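Malonyl CoA-acyl carrier protein transacylase (PDB 3QAT) probably transfers the malonyl group from malonyl-CoA to acyl carrier protein, supplying the extender unit for bacterial fatty acid synthesis. Local coordinates at residues F93-S98 and R264-W269; A139-L144 and E187-K192; C162-D167 and G171-S176. All coordinates share one frame; numbering follows the deposited sequence.

In the fold
Interaction 1 lies in the larger part of the fold, where helix 263-272 packs on strand 93-96 of the parallel sheet; interactions 2 and 3 belong to the mixed sheet of the smaller subdomain. Those two share elements, since strands 136-142 and 172-176 are neighbours and Leu141 N probably bonds to Ile173 O. Interactions 1 and 2 are small, buried and held by apolar contact alone, aromatic in one and aliphatic in the other. Interaction 3, partly buried, is the largest and is built on backbone hydrogen bonds. It also meets interaction 1: Asp167 forms a salt bridge with Arg264, and Asn166 packs against His97 beside the probable nucleophile Ser98.

Interaction 1: F93-S98 and R264-W269; sequences FVAGHS and RETIEW
Trp269 drives the six-membered end of its indole into a face of the Phe93 ring, an edge-to-face (T-shaped) aromatic pair. The ring centroids are 5.0 Å apart and the planes stand at 64°, so the fit is tilted from a strict perpendicular. CZ3 and CH2 of Trp269 do the touching, and the shortest approach is Trp269 CH2 to Phe93 CZ at 3.5 Å. Trp269 CZ3 sits above the Phe93 ring toward its rim, 3.6 Å from Phe93 CE2. With CG anti to the backbone N (chi1 -171°), the indole is swung off the helix and its far end comes nearer the strand.

The second contact is aliphatic and looser. Ala95 CB faces the methyl CG2 of Thr266 at 4.0 Å, where the two backbones come closest. Thr266 turns its two branches to different jobs: the methyl meets the strand, while OG1 is hydrogen-bonded to the carbonyl of Arg262, one turn back. Ile235 touches Phe93, Thr266 and Trp269 and so joins both contacts.

No hydrogen bond links the two segments. Along the helix Arg264 NH1 and Glu268 OE1 form a salt bridge of 3.0 Å, while Arg264 NE and NH2 pair with Asp167 and Glu146.

Strand 93-96 is the end strand of the parallel sheet, with Val94 hydrogen-bonded on to Pro233 and Ile235, and it runs into a Gly96-Ser98-Gly100 sequence consistent with the nucleophile elbow of acyltransferases. Ser98 OG is hydrogen-bonded to His207 NE2, which would fit the Ser-His pair of this family.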
loop_
_atom_site.group_PDB
_atom_site.type_symbol
_atom_site.label_atom_id
_atom_site.label_comp_id
_atom_site.label_asym_id
_atom_site.label_seq_id
_atom_site.Cartn_x
_atom_site.Cartn_y
_atom_site.Cartn_z
ATOM N N PHE A 93 11.482 -2.564 -11.401
ATOM C CA PHE A 93 10.170 -3.039 -10.990
ATOM C C PHE A 93 9.482 -1.990 -10.125
ATOM O O PHE A 93 10.157 -1.173 -9.495
ATOM C CB PHE A 93 10.280 -4.302 -10.131
ATOM C CG PHE A 93 11.086 -5.422 -10.769
ATOM C CD1 PHE A 93 10.620 -6.057 -11.913
ATOM C CD2 PHE A 93 12.290 -5.832 -10.202
ATOM C CE1 PHE A 93 11.375 -7.108 -12.504
ATOM C CE2 PHE A 93 13.038 -6.876 -10.774
ATOM C CZ PHE A 93 12.571 -7.500 -11.924
ATOM N N VAL A 94 8.151 -2.058 -10.107
ATOM C CA VAL A 94 7.348 -1.294 -9.116
ATOM C C VAL A 94 6.549 -2.238 -8.258
ATOM O O VAL A 94 6.222 -3.338 -8.688
ATOM C CB VAL A 94 6.433 -0.216 -9.766
ATOM C CG1 VAL A 94 7.285 0.862 -10.452
ATOM C CG2 VAL A 94 5.420 -0.851 -10.726
ATOM N N ALA A 95 6.255 -1.817 -7.026
ATOM C CA ALA A 95 5.412 -2.579 -6.133
ATOM C C ALA A 95 4.833 -1.614 -5.109
ATOM O O ALA A 95 5.417 -0.568 -4.852
ATOM C CB ALA A 95 6.231 -3.663 -5.408
ATOM N N GLY A 96 3.687 -1.958 -4.539
ATOM C CA GLY A 96 3.151 -1.072 -3.488
ATOM C C GLY A 96 2.329 -1.857 -2.503
ATOM O O GLY A 96 1.800 -2.930 -2.820
ATOM N N HIS A 97 2.236 -1.313 -1.291
ATOM C CA HIS A 97 1.554 -2.029 -0.229
ATOM C C HIS A 97 0.049 -1.721 -0.282
ATOM O O HIS A 97 -0.389 -0.653 0.130
ATOM C CB HIS A 97 2.197 -1.667 1.116
ATOM C CG HIS A 97 1.952 -2.676 2.188
ATOM N ND1 HIS A 97 0.728 -2.824 2.796
ATOM C CD2 HIS A 97 2.793 -3.546 2.805
ATOM C CE1 HIS A 97 0.810 -3.773 3.721
ATOM N NE2 HIS A 97 2.053 -4.225 3.746
ATOM N N SER A 98 -0.730 -2.671 -0.808
ATOM C CA SER A 98 -2.192 -2.592 -0.882
ATOM C C SER A 98 -2.688 -1.395 -1.712
ATOM O O SER A 98 -2.697 -1.487 -2.940
ATOM C CB SER A 98 -2.800 -2.699 0.540
ATOM O OG SER A 98 -4.207 -2.837 0.447
ATOM N N ARG A 264 6.782 -9.298 2.667
ATOM C CA ARG A 264 8.069 -9.934 2.943
ATOM C C ARG A 264 8.611 -10.624 1.678
ATOM O O ARG A 264 9.743 -10.385 1.259
ATOM C CB ARG A 264 7.926 -10.955 4.089
ATOM C CG ARG A 264 9.246 -11.730 4.361
ATOM C CD ARG A 264 9.049 -12.886 5.326
ATOM N NE ARG A 264 8.038 -13.865 4.888
ATOM C CZ ARG A 264 8.269 -14.919 4.103
ATOM N NH1 ARG A 264 9.482 -15.155 3.625
ATOM N NH2 ARG A 264 7.267 -15.736 3.778
ATOM N N GLU A 265 7.772 -11.469 1.071
ATOM C CA GLU A 265 8.192 -12.220 -0.119
ATOM C C GLU A 265 8.491 -11.303 -1.294
ATOM O O GLU A 265 9.384 -11.584 -2.100
ATOM C CB GLU A 265 7.104 -13.216 -0.499
ATOM C CG GLU A 265 7.032 -14.449 0.447
ATOM C CD GLU A 265 5.738 -15.227 0.260
ATOM O OE1 GLU A 265 4.634 -14.707 0.588
ATOM O OE2 GLU A 265 5.824 -16.380 -0.222
ATOM N N THR A 266 7.756 -10.184 -1.369
ATOM C CA THR A 266 7.987 -9.198 -2.406
ATOM C C THR A 266 9.386 -8.604 -2.306
ATOM O O THR A 266 10.101 -8.547 -3.288
ATOM C CB THR A 266 6.897 -8.093 -2.353
ATOM O OG1 THR A 266 5.635 -8.681 -2.693
ATOM C CG2 THR A 266 7.197 -6.985 -3.354
ATOM N N ILE A 267 9.776 -8.175 -1.113
ATOM C CA ILE A 267 11.089 -7.568 -0.937
ATOM C C ILE A 267 12.192 -8.618 -1.147
ATOM O O ILE A 267 13.235 -8.331 -1.777
ATOM C CB ILE A 267 11.220 -6.910 0.449
ATOM C CG1 ILE A 267 10.194 -5.762 0.571
ATOM C CG2 ILE A 267 12.681 -6.411 0.680
ATOM C CD1 ILE A 267 10.289 -4.700 -0.555
ATOM N N GLU A 268 11.958 -9.831 -0.653
ATOM C CA GLU A 268 12.925 -10.920 -0.867
ATOM C C GLU A 268 13.083 -11.218 -2.362
ATOM O O GLU A 268 14.219 -11.395 -2.828
ATOM C CB GLU A 268 12.543 -12.171 -0.076
ATOM C CG GLU A 268 12.751 -11.982 1.435
ATOM C CD GLU A 268 12.277 -13.153 2.288
ATOM O OE1 GLU A 268 11.577 -14.041 1.771
ATOM O OE2 GLU A 268 12.598 -13.182 3.492
ATOM N N TRP A 269 11.971 -11.300 -3.096
ATOM C CA TRP A 269 12.038 -11.534 -4.538
ATOM C C TRP A 269 12.797 -10.410 -5.251
ATOM O O TRP A 269 13.728 -10.652 -6.030
ATOM C CB TRP A 269 10.653 -11.738 -5.177
ATOM C CG TRP A 269 10.819 -12.197 -6.609
ATOM C CD1 TRP A 269 10.954 -13.480 -7.030
ATOM C CD2 TRP A 269 10.945 -11.367 -7.775
ATOM N NE1 TRP A 269 11.123 -13.516 -8.400
ATOM C CE2 TRP A 269 11.126 -12.235 -8.885
ATOM C CE3 TRP A 269 10.911 -9.981 -7.997
ATOM C CZ2 TRP A 269 11.298 -11.765 -10.196
ATOM C CZ3 TRP A 269 11.069 -9.506 -9.312
ATOM C CH2 TRP A 269 11.288 -10.407 -10.393
#

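Interaction 2: A139-L144 and E187-K192; sequences AALIGL and EVASQK
Leu144 lays its CD1 methyl against Ala189, reaching both CB at 3.8 Å and CA at 3.9 Å of that residue. This is helix-on-sheet packing in the smaller, ferredoxin-like subdomain of the acyltransferase fold: helix 179-191 lies over strand 136-142 of the five-stranded mixed sheet. Leu141 meets the same alanine from the strand itself, its CD2 standing 4.0 Å from Ala189 CB. That one methyl is thus touched by two leucines, one in the strand and one just beyond its end.

Both leucines point from the backbone toward the helix, and each sets CG beside its own backbone N (chi1 -57° in Leu144), which brings a CD methyl onto Ala189. Leu141 and Ala189 are the pair whose CA atoms come nearest across the segments, 7.6 Å apart, and the alanine methyl is what the helix offers the leucines at this point. Strand 196-200 adds Ala197, which touches Leu141 and Ala189, while Val149 of helix 146-155 packs against both leucines. The contact is therefore part of a buried aliphatic layer and has no hydrogen bond across it.

At the margin, where helix 179-191 ends, Lys192 starts toward the strand but leads its amine away. Its closest atom to Leu144 is the carbonyl oxygen, with Leu144 CD2 lying 4.3 Å from Lys192 O.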
loop_
_atom_site.group_PDB
_atom_site.type_symbol
_atom_site.label_atom_id
_atom_site.label_comp_id
_atom_site.label_asym_id
_atom_site.label_seq_id
_atom_site.Cartn_x
_atom_site.Cartn_y
_atom_site.Cartn_z
ATOM N N ALA A 139 -5.402 -7.211 13.981
ATOM C CA ALA A 139 -4.433 -7.172 15.062
ATOM C C ALA A 139 -3.033 -7.174 14.517
ATOM O O ALA A 139 -2.764 -7.795 13.478
ATOM C CB ALA A 139 -4.619 -8.363 16.035
ATOM N N ALA A 140 -2.144 -6.461 15.204
ATOM C CA ALA A 140 -0.757 -6.387 14.789
ATOM C C ALA A 140 0.066 -7.274 15.700
ATOM O O ALA A 140 0.104 -7.058 16.916
ATOM C CB ALA A 140 -0.250 -4.922 14.889
ATOM N N LEU A 141 0.732 -8.260 15.100
ATOM C CA LEU A 141 1.570 -9.200 15.856
ATOM C C LEU A 141 3.037 -9.016 15.486
ATOM O O LEU A 141 3.377 -8.721 14.331
ATOM C CB LEU A 141 1.170 -10.651 15.541
ATOM C CG LEU A 141 -0.314 -10.984 15.586
ATOM C CD1 LEU A 141 -0.517 -12.472 15.162
ATOM C CD2 LEU A 141 -0.986 -10.649 16.940
ATOM N N ILE A 142 3.915 -9.178 16.474
ATOM C CA ILE A 142 5.352 -9.285 16.217
ATOM C C ILE A 142 5.936 -10.499 16.929
ATOM O O ILE A 142 5.629 -10.737 18.106
ATOM C CB ILE A 142 6.119 -8.051 16.706
ATOM C CG1 ILE A 142 5.552 -6.791 16.058
ATOM C CG2 ILE A 142 7.620 -8.172 16.328
ATOM C CD1 ILE A 142 6.163 -5.539 16.624
ATOM N N GLY A 143 6.730 -11.274 16.191
ATOM C CA GLY A 143 7.587 -12.312 16.783
ATOM C C GLY A 143 7.162 -13.739 16.534
ATOM O O GLY A 143 7.852 -14.682 16.968
ATOM N N LEU A 144 6.029 -13.931 15.866
ATOM C CA LEU A 144 5.590 -15.269 15.484
ATOM C C LEU A 144 5.695 -15.457 13.977
ATOM O O LEU A 144 5.307 -14.577 13.216
ATOM C CB LEU A 144 4.145 -15.525 15.933
ATOM C CG LEU A 144 3.853 -15.364 17.429
ATOM C CD1 LEU A 144 2.354 -15.571 17.717
ATOM C CD2 LEU A 144 4.716 -16.323 18.280
ATOM N N GLU A 187 -5.097 -13.098 22.273
ATOM C CA GLU A 187 -4.848 -13.811 23.540
ATOM C C GLU A 187 -3.888 -14.976 23.313
ATOM O O GLU A 187 -2.891 -15.110 24.045
ATOM C CB GLU A 187 -6.163 -14.308 24.142
ATOM C CG GLU A 187 -7.085 -13.180 24.570
ATOM C CD GLU A 187 -8.511 -13.646 24.852
ATOM O OE1 GLU A 187 -8.813 -14.850 24.677
ATOM O OE2 GLU A 187 -9.344 -12.794 25.244
ATOM N N VAL A 188 -4.160 -15.778 22.278
ATOM C CA VAL A 188 -3.325 -16.939 21.968
ATOM C C VAL A 188 -1.905 -16.524 21.565
ATOM O O VAL A 188 -0.910 -17.083 22.029
ATOM C CB VAL A 188 -3.960 -17.845 20.900
ATOM C CG1 VAL A 188 -3.039 -19.031 20.600
ATOM C CG2 VAL A 188 -5.331 -18.364 21.380
ATOM N N ALA A 189 -1.797 -15.499 20.718
ATOM C CA ALA A 189 -0.476 -15.009 20.326
ATOM C C ALA A 189 0.367 -14.568 21.517
ATOM O O ALA A 189 1.578 -14.860 21.582
ATOM C CB ALA A 189 -0.619 -13.855 19.336
ATOM N N SER A 190 -0.268 -13.846 22.450
ATOM C CA SER A 190 0.373 -13.389 23.679
ATOM C C SER A 190 0.834 -14.583 24.524
ATOM O O SER A 190 1.951 -14.597 25.042
ATOM C CB SER A 190 -0.613 -12.541 24.485
ATOM O OG SER A 190 0.017 -11.980 25.617
ATOM N N GLN A 191 -0.037 -15.579 24.654
ATOM C CA GLN A 191 0.286 -16.804 25.415
ATOM C C GLN A 191 1.478 -17.519 24.796
ATOM O O GLN A 191 2.382 -17.976 25.497
ATOM C CB GLN A 191 -0.935 -17.736 25.486
ATOM C CG GLN A 191 -0.621 -19.151 26.042
ATOM C CD GLN A 191 -0.316 -20.154 24.948
ATOM O OE1 GLN A 191 0.794 -20.720 24.889
ATOM N NE2 GLN A 191 -1.287 -20.395 24.084
ATOM N N LYS A 192 1.502 -17.586 23.469
ATOM C CA LYS A 192 2.625 -18.226 22.764
ATOM C C LYS A 192 3.931 -17.448 22.773
ATOM O O LYS A 192 4.941 -17.942 22.271
ATOM C CB LYS A 192 2.236 -18.532 21.319
ATOM C CG LYS A 192 1.197 -19.617 21.205
ATOM C CD LYS A 192 0.967 -19.988 19.733
ATOM C CE LYS A 192 -0.007 -21.139 19.593
ATOM N NZ LYS A 192 0.585 -22.468 19.952
#

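Interaction 3: C162-D167 and G171-S176; sequences CQIAND and GQIVIS
The two strands run antiparallel, with Gln163 and Ser176 joined by a pair of backbone hydrogen bonds, and their register slips by one residue between Ile164 and Asn166. At the slip Val174 O accepts two N-H groups, from Ala165 N at 2.7 Å and from Asn166 N at 3.1 Å, the second the straighter at 164°. Both donors are tilted out of the carbonyl plane. Val174 N returns a bond of 3.0 Å to Asn166 O.

Asn166 and Val174 point the same way and lie side by side, with Asn166 OD1 3.7 Å from Val174 CG2. The amide is held in place by ND2, which gives a nearly straight bond to Ala165 O, 2.9 Å away, although it approaches from above that carbonyl's plane. OD1 accepts a hydrogen bond from Asn168 ND2.

Ala165 turns its methyl toward the partner strand and onto Ser176, CB to CB at 3.7 Å. Ile164 leans away, yet its CG2 still reaches Ile173 CG2 at 3.9 Å. At the start of the strand, a chi1 of -177° carries Cys162 SG toward Ile175, where it rests 3.8 Å from Ile175 CD1.

Near the turn a water donates to Asp167 OD1 and to Gln172 O, tying the strands together beyond the direct bonds. The other carboxylate oxygen, OD2, is taken up by Arg264.

Ala165 and Asn166 opposite Val174 make a classic beta bulge in the hairpin of strands 162-169 and 172-176, part of the five-stranded mixed sheet in the smaller subdomain, close to the presumed acyltransferase active site.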
loop_
_atom_site.group_PDB
_atom_site.type_symbol
_atom_site.label_atom_id
_atom_site.label_comp_id
_atom_site.label_asym_id
_atom_site.label_seq_id
_atom_site.Cartn_x
_atom_site.Cartn_y
_atom_site.Cartn_z
ATOM N N CYS A 162 -10.507 -15.920 11.011
ATOM C CA CYS A 162 -9.280 -15.143 11.275
ATOM C C CYS A 162 -8.246 -15.551 10.247
ATOM O O CYS A 162 -7.982 -16.739 10.055
ATOM C CB CYS A 162 -8.782 -15.397 12.699
ATOM S SG CYS A 162 -7.327 -14.434 13.209
ATOM N N GLN A 163 -7.662 -14.562 9.569
ATOM C CA GLN A 163 -6.767 -14.827 8.459
ATOM C C GLN A 163 -5.543 -13.927 8.554
ATOM O O GLN A 163 -5.583 -12.894 9.227
ATOM C CB GLN A 163 -7.486 -14.532 7.134
ATOM C CG GLN A 163 -8.523 -15.565 6.790
ATOM C CD GLN A 163 -9.328 -15.160 5.580
ATOM O OE1 GLN A 163 -10.089 -14.215 5.627
ATOM N NE2 GLN A 163 -9.162 -15.893 4.486
ATOM N N ILE A 164 -4.453 -14.324 7.907
ATOM C CA ILE A 164 -3.293 -13.417 7.778
ATOM C C ILE A 164 -3.584 -12.354 6.715
ATOM O O ILE A 164 -3.792 -12.686 5.535
ATOM C CB ILE A 164 -2.005 -14.189 7.454
ATOM C CG1 ILE A 164 -1.634 -15.091 8.645
ATOM C CG2 ILE A 164 -0.858 -13.212 7.106
ATOM C CD1 ILE A 164 -0.366 -15.917 8.428
ATOM N N ALA A 165 -3.606 -11.091 7.140
ATOM C CA ALA A 165 -3.849 -9.959 6.239
ATOM C C ALA A 165 -2.558 -9.422 5.622
ATOM O O ALA A 165 -2.533 -9.051 4.454
ATOM C CB ALA A 165 -4.549 -8.852 7.012
ATOM N N ASN A 166 -1.494 -9.328 6.417
ATOM C CA ASN A 166 -0.205 -8.869 5.869
ATOM C C ASN A 166 0.888 -9.788 6.404
ATOM O O ASN A 166 0.899 -10.111 7.609
ATOM C CB ASN A 166 0.258 -7.518 6.416
ATOM C CG ASN A 166 -0.588 -6.289 6.063
ATOM O OD1 ASN A 166 -0.217 -5.217 6.557
ATOM N ND2 ASN A 166 -1.637 -6.371 5.206
ATOM N N ASP A 167 1.859 -10.124 5.572
ATOM C CA ASP A 167 3.095 -10.715 6.036
ATOM C C ASP A 167 4.145 -9.640 5.710
ATOM O O ASP A 167 4.559 -9.510 4.552
ATOM C CB ASP A 167 3.362 -12.025 5.260
ATOM C CG ASP A 167 4.723 -12.645 5.583
ATOM O OD1 ASP A 167 5.270 -12.381 6.663
ATOM O OD2 ASP A 167 5.268 -13.409 4.746
ATOM N N GLY A 171 9.409 -10.225 11.216
ATOM C CA GLY A 171 8.550 -10.913 12.181
ATOM C C GLY A 171 7.201 -10.233 12.419
ATOM O O GLY A 171 6.497 -10.580 13.378
ATOM N N GLN A 172 6.828 -9.296 11.548
ATOM C CA GLN A 172 5.547 -8.557 11.674
ATOM C C GLN A 172 4.465 -9.193 10.835
ATOM O O GLN A 172 4.608 -9.307 9.609
ATOM C CB GLN A 172 5.691 -7.107 11.211
ATOM C CG GLN A 172 6.585 -6.279 12.112
ATOM C CD GLN A 172 6.750 -4.870 11.602
ATOM O OE1 GLN A 172 5.797 -4.236 11.108
ATOM N NE2 GLN A 172 7.961 -4.370 11.696
ATOM N N ILE A 173 3.376 -9.592 11.485
ATOM C CA ILE A 173 2.242 -10.202 10.789
ATOM C C ILE A 173 0.958 -9.525 11.287
ATOM O O ILE A 173 0.766 -9.356 12.497
ATOM C CB ILE A 173 2.202 -11.737 11.004
ATOM C CG1 ILE A 173 3.382 -12.424 10.277
ATOM C CG2 ILE A 173 0.837 -12.327 10.535
ATOM C CD1 ILE A 173 3.506 -13.900 10.530
ATOM N N VAL A 174 0.104 -9.103 10.351
ATOM C CA VAL A 174 -1.189 -8.519 10.693
ATOM C C VAL A 174 -2.279 -9.529 10.383
ATOM O O VAL A 174 -2.287 -10.112 9.296
ATOM C CB VAL A 174 -1.437 -7.227 9.893
ATOM C CG1 VAL A 174 -2.707 -6.560 10.367
ATOM C CG2 VAL A 174 -0.242 -6.280 10.067
ATOM N N ILE A 175 -3.156 -9.776 11.349
ATOM C CA ILE A 175 -4.300 -10.667 11.137
ATOM C C ILE A 175 -5.602 -9.860 11.046
ATOM O O ILE A 175 -5.657 -8.687 11.424
ATOM C CB ILE A 175 -4.418 -11.752 12.242
ATOM C CG1 ILE A 175 -4.497 -11.110 13.625
ATOM C CG2 ILE A 175 -3.238 -12.730 12.120
ATOM C CD1 ILE A 175 -4.780 -12.119 14.760
ATOM N N SER A 176 -6.649 -10.515 10.560
ATOM C CA SER A 176 -7.903 -9.835 10.230
ATOM C C SER A 176 -9.040 -10.836 10.187
ATOM O O SER A 176 -8.823 -12.007 9.869
ATOM C CB SER A 176 -7.755 -9.173 8.854
ATOM O OG SER A 176 -8.925 -8.457 8.494
HETATM O O HOH W 1 6.453 -11.117 8.420
#